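Local structure of ubiquitin conjugating enzyme (2PWQ) at residues K94-N99 with V158-V163. The protein is probably an E2 ubiquitin-conjugating enzyme, which would carry activated ubiquitin as a thioester and pass it on toward substrates. Residues are numbered along the deposited sequence; the frame is centred on the assembly and turned at random.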
loop_
_atom_site.group_PDB
_atom_site.type_symbol
_atom_site.label_atom_id
_atom_site.label_comp_id
_atom_site.label_asym_id
_atom_site.label_seq_id
_atom_site.Cartn_x
_atom_site.Cartn_y
_atom_site.Cartn_z
ATOM N N LYS A 94 -3.962 9.880 3.576
ATOM C CA LYS A 94 -2.881 10.826 3.424
ATOM C C LYS A 94 -1.769 10.450 4.393
ATOM O O LYS A 94 -2.036 10.067 5.548
ATOM C CB LYS A 94 -3.435 12.237 3.763
ATOM C CG LYS A 94 -2.506 13.331 3.314
ATOM C CD LYS A 94 -2.774 14.608 4.029
ATOM C CE LYS A 94 -3.449 15.579 3.142
ATOM N NZ LYS A 94 -3.069 15.678 1.679
ATOM N N ILE A 95 -0.520 10.615 3.950
ATOM C CA ILE A 95 0.644 10.062 4.632
ATOM C C ILE A 95 1.895 10.887 4.262
ATOM O O ILE A 95 2.033 11.356 3.111
ATOM C CB ILE A 95 0.781 8.490 4.342
ATOM C CG1 ILE A 95 1.976 7.843 5.074
ATOM C CG2 ILE A 95 0.842 8.187 2.810
ATOM C CD1 ILE A 95 2.157 6.310 4.883
ATOM N N TRP A 96 2.762 11.100 5.265
ATOM C CA TRP A 96 4.008 11.847 5.104
ATOM C C TRP A 96 5.167 10.830 5.051
ATOM O O TRP A 96 5.562 10.327 6.090
ATOM C CB TRP A 96 4.223 12.745 6.317
ATOM C CG TRP A 96 5.291 13.745 6.140
ATOM C CD1 TRP A 96 6.486 13.787 6.778
ATOM C CD2 TRP A 96 5.241 14.886 5.288
ATOM N NE1 TRP A 96 7.212 14.863 6.354
ATOM C CE2 TRP A 96 6.464 15.573 5.447
ATOM C CE3 TRP A 96 4.257 15.415 4.427
ATOM C CZ2 TRP A 96 6.759 16.769 4.763
ATOM C CZ3 TRP A 96 4.553 16.595 3.714
ATOM C CH2 TRP A 96 5.796 17.271 3.906
ATOM N N HIS A 97 5.708 10.592 3.866
ATOM C CA HIS A 97 6.696 9.541 3.595
ATOM C C HIS A 97 7.458 9.879 2.315
ATOM O O HIS A 97 6.841 10.270 1.317
ATOM C CB HIS A 97 5.986 8.197 3.386
ATOM C CG HIS A 97 6.908 7.003 3.453
ATOM N ND1 HIS A 97 7.671 6.568 2.383
ATOM C CD2 HIS A 97 7.141 6.136 4.460
ATOM C CE1 HIS A 97 8.384 5.517 2.752
ATOM N NE2 HIS A 97 8.080 5.228 4.008
ATOM N N PRO A 98 8.819 9.755 2.316
ATOM C CA PRO A 98 9.576 10.173 1.128
ATOM C C PRO A 98 9.216 9.404 -0.131
ATOM O O PRO A 98 9.435 9.882 -1.248
ATOM C CB PRO A 98 11.045 9.916 1.525
ATOM C CG PRO A 98 10.960 8.956 2.694
ATOM C CD PRO A 98 9.708 9.339 3.410
ATOM N N ASN A 99 8.698 8.187 0.040
ATOM C CA ASN A 99 8.360 7.374 -1.110
ATOM C C ASN A 99 6.903 7.384 -1.567
ATOM O O ASN A 99 6.502 6.534 -2.391
ATOM C CB ASN A 99 8.837 5.943 -0.854
ATOM C CG ASN A 99 10.332 5.875 -0.652
ATOM O OD1 ASN A 99 11.099 6.318 -1.512
ATOM N ND2 ASN A 99 10.751 5.356 0.480
ATOM N N VAL A 158 10.260 12.758 11.408
ATOM C CA VAL A 158 9.639 11.745 12.236
ATOM C C VAL A 158 8.424 12.392 12.878
ATOM O O VAL A 158 7.346 11.804 12.931
ATOM C CB VAL A 158 10.625 11.161 13.296
ATOM C CG1 VAL A 158 9.905 10.277 14.277
ATOM C CG2 VAL A 158 11.756 10.407 12.603
ATOM N N LYS A 159 8.612 13.616 13.354
ATOM C CA LYS A 159 7.516 14.342 14.012
ATOM C C LYS A 159 6.382 14.689 13.068
ATOM O O LYS A 159 5.223 14.549 13.446
ATOM C CB LYS A 159 8.015 15.587 14.754
ATOM C CG LYS A 159 8.531 15.251 16.141
ATOM C CD LYS A 159 7.386 14.876 17.038
ATOM C CE LYS A 159 7.873 14.644 18.431
ATOM N NZ LYS A 159 6.729 14.332 19.324
ATOM N N THR A 160 6.704 15.118 11.851
ATOM C CA THR A 160 5.673 15.440 10.858
ATOM C C THR A 160 4.870 14.168 10.461
ATOM O O THR A 160 3.630 14.154 10.457
ATOM C CB THR A 160 6.319 16.084 9.627
ATOM O OG1 THR A 160 6.953 17.302 10.023
ATOM C CG2 THR A 160 5.291 16.407 8.550
ATOM N N ALA A 161 5.594 13.097 10.168
ATOM C CA ALA A 161 4.996 11.805 9.837
ATOM C C ALA A 161 4.161 11.248 10.978
ATOM O O ALA A 161 3.101 10.697 10.758
ATOM C CB ALA A 161 6.083 10.817 9.396
ATOM N N SER A 162 4.614 11.398 12.199
ATOM C CA SER A 162 3.760 11.098 13.323
ATOM C C SER A 162 2.448 11.961 13.489
ATOM O O SER A 162 1.377 11.406 13.767
ATOM C CB SER A 162 4.618 11.160 14.578
ATOM O OG SER A 162 3.840 10.792 15.728
ATOM N N VAL A 163 2.534 13.295 13.330
ATOM C CA VAL A 163 1.350 14.158 13.353
ATOM C C VAL A 163 0.357 13.641 12.314
ATOM O O VAL A 163 -0.785 13.366 12.640
ATOM C CB VAL A 163 1.705 15.701 13.101
ATOM C CG1 VAL A 163 0.428 16.578 12.869
ATOM C CG2 VAL A 163 2.494 16.284 14.260
HETATM O O HOH W 1 2.144 9.973 7.812
#
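W96 lays the five-membered ring of its indole against T160 on helix 154-168, and the CG2 methyl sits over one face in a close CH-pi contact, 3.2 Å from the ring centroid and only 8° off the normal. CG2 of T160 stands anti to the backbone N, which aims the methyl at the indole, while OG1, beside that N, hydrogen-bonds to the backbone O of L156 one turn back. Threonine thus offers the ring a hydrocarbon surface and keeps its hydroxyl satisfied within the helix. A161 suits the closest backbone approach, its CA 4.8 Å from CA of W96: the small methyl fits at the indole edge, CB lying 4.0 Å from CD1 and 3.4 Å from the carbonyl O of W96. That same carbonyl oxygen accepts a hydrogen bond from the hydroxyl of Y67. Tryptophan suits this place because its broad, flat indole gives T160 a face and A161 an edge while reaching V146 and M149 of helix 144-152; F157 and W164 also meet its rings.

No direct hydrogen bond spans the two segments, and beside this tight packing the join is looser. A water accepts from N of W96 at 2.9 Å and donates to O of A161 at 3.2 Å, tying loop to helix.

Next in the loop come H97, P98 and N99, the His-Pro-Asn signature of E2 enzymes. ND1 of H97 accepts the backbone N-H of N99 at 3.0 Å, a bond within the turn, while W96 just before it anchors the loop to helices 144-152 and 154-168 of the ubiquitin-conjugating (UBC) fold.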